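Local atomic coordinates of uncharacterized protein (Bacillus cereus, PDB entry 5F2H), a protein that is of uncharacterised function but, as a member of the alpha/beta hydrolase superfamily, probably acts as a hydrolase. Residues R212-K221 with E237-L248. Residues are numbered along the deposited sequence; the frame is centred on the assembly and turned at random.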
# COMPACT_ATOMS: atom_id res chain seq x y z
N ARG B 212 -4.13 23.99 -15.48
CA ARG B 212 -3.48 25.29 -15.28
C ARG B 212 -3.26 25.59 -13.81
O ARG B 212 -2.12 25.83 -13.38
CB ARG B 212 -4.27 26.45 -15.92
CG ARG B 212 -3.43 27.74 -15.87
CD ARG B 212 -3.78 29.03 -16.64
NE ARG B 212 -5.00 29.73 -16.30
CZ ARG B 212 -5.22 31.03 -16.57
NH1 ARG B 212 -4.24 31.84 -17.00
NH2 ARG B 212 -6.38 31.56 -16.23
N VAL B 213 -4.35 25.55 -13.03
CA VAL B 213 -4.27 25.82 -11.59
C VAL B 213 -3.34 24.80 -10.94
O VAL B 213 -2.56 25.13 -10.02
CB VAL B 213 -5.63 25.76 -10.92
CG1 VAL B 213 -5.51 25.97 -9.43
CG2 VAL B 213 -6.57 26.80 -11.50
N ALA B 214 -3.42 23.56 -11.41
CA ALA B 214 -2.57 22.51 -10.86
C ALA B 214 -1.10 22.92 -11.02
O ALA B 214 -0.32 22.80 -10.08
CB ALA B 214 -2.81 21.21 -11.59
N LEU B 215 -0.73 23.39 -12.20
CA LEU B 215 0.64 23.76 -12.44
C LEU B 215 1.01 25.05 -11.67
O LEU B 215 2.11 25.16 -11.13
CB LEU B 215 0.91 23.93 -13.94
CG LEU B 215 2.38 24.18 -14.32
CD1 LEU B 215 3.23 22.98 -13.94
CD2 LEU B 215 2.55 24.46 -15.80
N TYR B 216 0.10 26.01 -11.61
CA TYR B 216 0.38 27.25 -10.89
C TYR B 216 0.68 26.93 -9.44
O TYR B 216 1.70 27.32 -8.91
CB TYR B 216 -0.82 28.18 -11.02
CG TYR B 216 -0.61 29.55 -10.45
CD1 TYR B 216 0.22 30.46 -11.09
CD2 TYR B 216 -1.35 30.01 -9.38
CE1 TYR B 216 0.38 31.74 -10.62
CE2 TYR B 216 -1.21 31.30 -8.91
CZ TYR B 216 -0.33 32.17 -9.53
OH TYR B 216 -0.16 33.45 -9.07
N THR B 217 -0.18 26.13 -8.83
CA THR B 217 -0.04 25.73 -7.43
C THR B 217 1.30 25.06 -7.14
O THR B 217 2.00 25.43 -6.20
CB THR B 217 -1.21 24.80 -7.02
OG1 THR B 217 -2.45 25.51 -7.20
CG2 THR B 217 -1.11 24.41 -5.58
N ILE B 218 1.64 24.06 -7.94
CA ILE B 218 2.91 23.36 -7.76
C ILE B 218 4.09 24.30 -7.73
O ILE B 218 4.94 24.19 -6.87
CB ILE B 218 3.21 22.43 -8.94
CG1 ILE B 218 2.23 21.25 -8.95
CG2 ILE B 218 4.63 21.88 -8.82
CD1 ILE B 218 2.44 20.29 -10.11
N LEU B 219 4.14 25.21 -8.71
CA LEU B 219 5.23 26.15 -8.85
C LEU B 219 5.36 27.14 -7.70
O LEU B 219 6.46 27.62 -7.45
CB LEU B 219 5.16 26.87 -10.19
CG LEU B 219 5.22 25.92 -11.39
CD1 LEU B 219 5.16 26.72 -12.69
CD2 LEU B 219 6.44 25.02 -11.38
N HIS B 220 4.26 27.45 -7.02
CA HIS B 220 4.31 28.34 -5.86
C HIS B 220 4.54 27.51 -4.61
O HIS B 220 4.35 27.99 -3.49
CB HIS B 220 3.05 29.18 -5.74
CG HIS B 220 2.97 30.26 -6.76
ND1 HIS B 220 3.31 31.56 -6.46
CD2 HIS B 220 2.66 30.24 -8.07
CE1 HIS B 220 3.18 32.31 -7.54
NE2 HIS B 220 2.78 31.53 -8.53
N LYS B 221 5.00 26.28 -4.82
CA LYS B 221 5.29 25.32 -3.76
C LYS B 221 4.17 25.25 -2.72
O LYS B 221 4.41 25.05 -1.54
CB LYS B 221 6.66 25.58 -3.12
CG LYS B 221 7.83 25.50 -4.11
CD LYS B 221 9.23 25.41 -3.49
CE LYS B 221 9.61 26.57 -2.59
NZ LYS B 221 9.76 27.86 -3.32
N GLU B 237 0.06 31.59 -20.33
CA GLU B 237 1.16 32.46 -19.90
C GLU B 237 2.39 31.61 -19.69
O GLU B 237 3.14 31.83 -18.75
CB GLU B 237 0.81 33.07 -18.54
CG GLU B 237 -0.47 33.89 -18.51
CD GLU B 237 -1.04 34.04 -17.10
OE1 GLU B 237 -0.89 33.10 -16.30
OE2 GLU B 237 -1.71 35.06 -16.82
N ILE B 238 2.58 30.62 -20.55
CA ILE B 238 3.72 29.72 -20.39
C ILE B 238 5.06 30.46 -20.42
O ILE B 238 6.00 30.04 -19.73
CB ILE B 238 3.71 28.56 -21.41
CG1 ILE B 238 4.70 27.48 -21.00
CG2 ILE B 238 3.97 29.07 -22.83
CD1 ILE B 238 4.40 26.90 -19.64
N ASP B 239 5.17 31.53 -21.22
CA ASP B 239 6.41 32.30 -21.26
C ASP B 239 6.61 33.07 -19.96
O ASP B 239 7.72 33.08 -19.41
CB ASP B 239 6.47 33.25 -22.47
CG ASP B 239 6.61 32.52 -23.79
OD1 ASP B 239 6.68 31.26 -23.80
OD2 ASP B 239 6.67 33.21 -24.83
N GLU B 240 5.53 33.64 -19.43
CA GLU B 240 5.60 34.40 -18.18
C GLU B 240 6.05 33.56 -16.98
O GLU B 240 6.56 34.11 -16.01
CB GLU B 240 4.24 35.02 -17.87
CG GLU B 240 3.79 35.98 -18.96
CD GLU B 240 2.34 36.40 -18.86
OE1 GLU B 240 1.69 36.13 -17.82
OE2 GLU B 240 1.84 37.02 -19.83
N TRP B 241 5.86 32.25 -17.05
CA TRP B 241 6.26 31.37 -15.95
C TRP B 241 7.63 30.72 -16.13
O TRP B 241 7.95 29.77 -15.41
CB TRP B 241 5.22 30.28 -15.64
CG TRP B 241 3.84 30.80 -15.28
CD1 TRP B 241 3.54 31.96 -14.62
CD2 TRP B 241 2.64 30.01 -15.22
NE1 TRP B 241 2.20 32.03 -14.35
CE2 TRP B 241 1.63 30.83 -14.68
CE3 TRP B 241 2.31 28.71 -15.64
CZ2 TRP B 241 0.30 30.40 -14.56
CZ3 TRP B 241 0.99 28.29 -15.51
CH2 TRP B 241 0.01 29.13 -14.98
N ASN B 242 8.44 31.26 -17.03
CA ASN B 242 9.78 30.72 -17.28
C ASN B 242 10.62 30.59 -16.00
O ASN B 242 11.27 29.56 -15.81
CB ASN B 242 10.53 31.58 -18.32
CG ASN B 242 11.90 31.02 -18.67
OD1 ASN B 242 12.08 29.80 -18.79
ND2 ASN B 242 12.85 31.91 -18.93
N GLU B 243 10.61 31.61 -15.13
CA GLU B 243 11.42 31.56 -13.90
C GLU B 243 10.89 30.48 -12.95
O GLU B 243 11.64 29.64 -12.45
CB GLU B 243 11.51 32.92 -13.16
CG GLU B 243 10.33 33.39 -12.28
CD GLU B 243 9.04 33.69 -13.02
OE1 GLU B 243 8.97 33.48 -14.25
OE2 GLU B 243 8.08 34.14 -12.34
N LEU B 244 9.58 30.51 -12.72
CA LEU B 244 8.94 29.55 -11.83
C LEU B 244 9.07 28.09 -12.24
O LEU B 244 9.06 27.21 -11.38
CB LEU B 244 7.48 29.94 -11.65
CG LEU B 244 7.29 31.14 -10.74
CD1 LEU B 244 5.91 31.73 -10.83
CD2 LEU B 244 7.61 30.77 -9.30
N LEU B 245 9.22 27.84 -13.53
CA LEU B 245 9.38 26.46 -14.02
C LEU B 245 10.67 25.81 -13.49
O LEU B 245 10.84 24.61 -13.59
CB LEU B 245 9.30 26.41 -15.55
CG LEU B 245 7.92 26.72 -16.15
CD1 LEU B 245 7.96 26.93 -17.66
CD2 LEU B 245 6.91 25.64 -15.79
N GLU B 246 11.58 26.62 -12.95
CA GLU B 246 12.82 26.10 -12.37
C GLU B 246 12.48 25.09 -11.28
O GLU B 246 13.13 24.06 -11.15
CB GLU B 246 13.61 27.25 -11.73
CG GLU B 246 14.85 26.81 -10.96
CD GLU B 246 15.60 27.98 -10.33
OE1 GLU B 246 15.39 29.14 -10.75
OE2 GLU B 246 16.43 27.73 -9.42
N VAL B 247 11.46 25.42 -10.50
CA VAL B 247 11.02 24.58 -9.40
C VAL B 247 10.93 23.11 -9.79
O VAL B 247 11.13 22.23 -8.95
CB VAL B 247 9.66 25.07 -8.84
CG1 VAL B 247 9.15 24.14 -7.76
CG2 VAL B 247 9.78 26.49 -8.30
N LEU B 248 10.67 22.83 -11.05
CA LEU B 248 10.56 21.45 -11.52
C LEU B 248 11.89 20.68 -11.58
O LEU B 248 11.91 19.46 -11.49
CB LEU B 248 9.90 21.43 -12.89
CG LEU B 248 8.51 22.07 -12.99
CD1 LEU B 248 8.04 22.06 -14.44
CD2 LEU B 248 7.49 21.38 -12.09
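Arg-212 NH1 lies 3.6 Å from Glu-237 OE1, a long salt bridge and the one charged pairing between 212-221 and 237-248. The guanidinium and carboxylate planes are turned 50° apart, so the two groups meet without pairing flat. Arginine suits this place because its long chain offers methylenes to the indole edge while still carrying a charge out to Glu-237: CG, set anti to the backbone N (chi1 -171°), comes 3.8 Å from Trp-241 CH2. Leu-215 CD2 approaches the same edge, 4.1 Å from Trp-241 CZ3. Tyr-216 adds its CD1 beside Trp-241 CZ2, the ring planes inclined at 37°, while its hydroxyl is hydrogen-bonded to Gln-180. The broad indole thus bridges three helix residues. Further along, Leu-219 points toward the other segment as the helix ends: its CD1 meets Leu-245 CD2 (3.7 Å) and Leu-244 CB, its CD2 Leu-248 CD2 (3.9 Å) and Val-247 CB. Val-247, short and branched, places CG2 near Leu-219 O and CG1 near CG of Lys-221, the C-prime residue of the Schellman motif that ends the helix. Helix 209-219 begins within what is probably the nucleophile elbow of the alpha/beta hydrolase fold. With no hydrogen bond crossing between the segments, their association rests chiefly on apolar burial, supplemented by the one long ion pair.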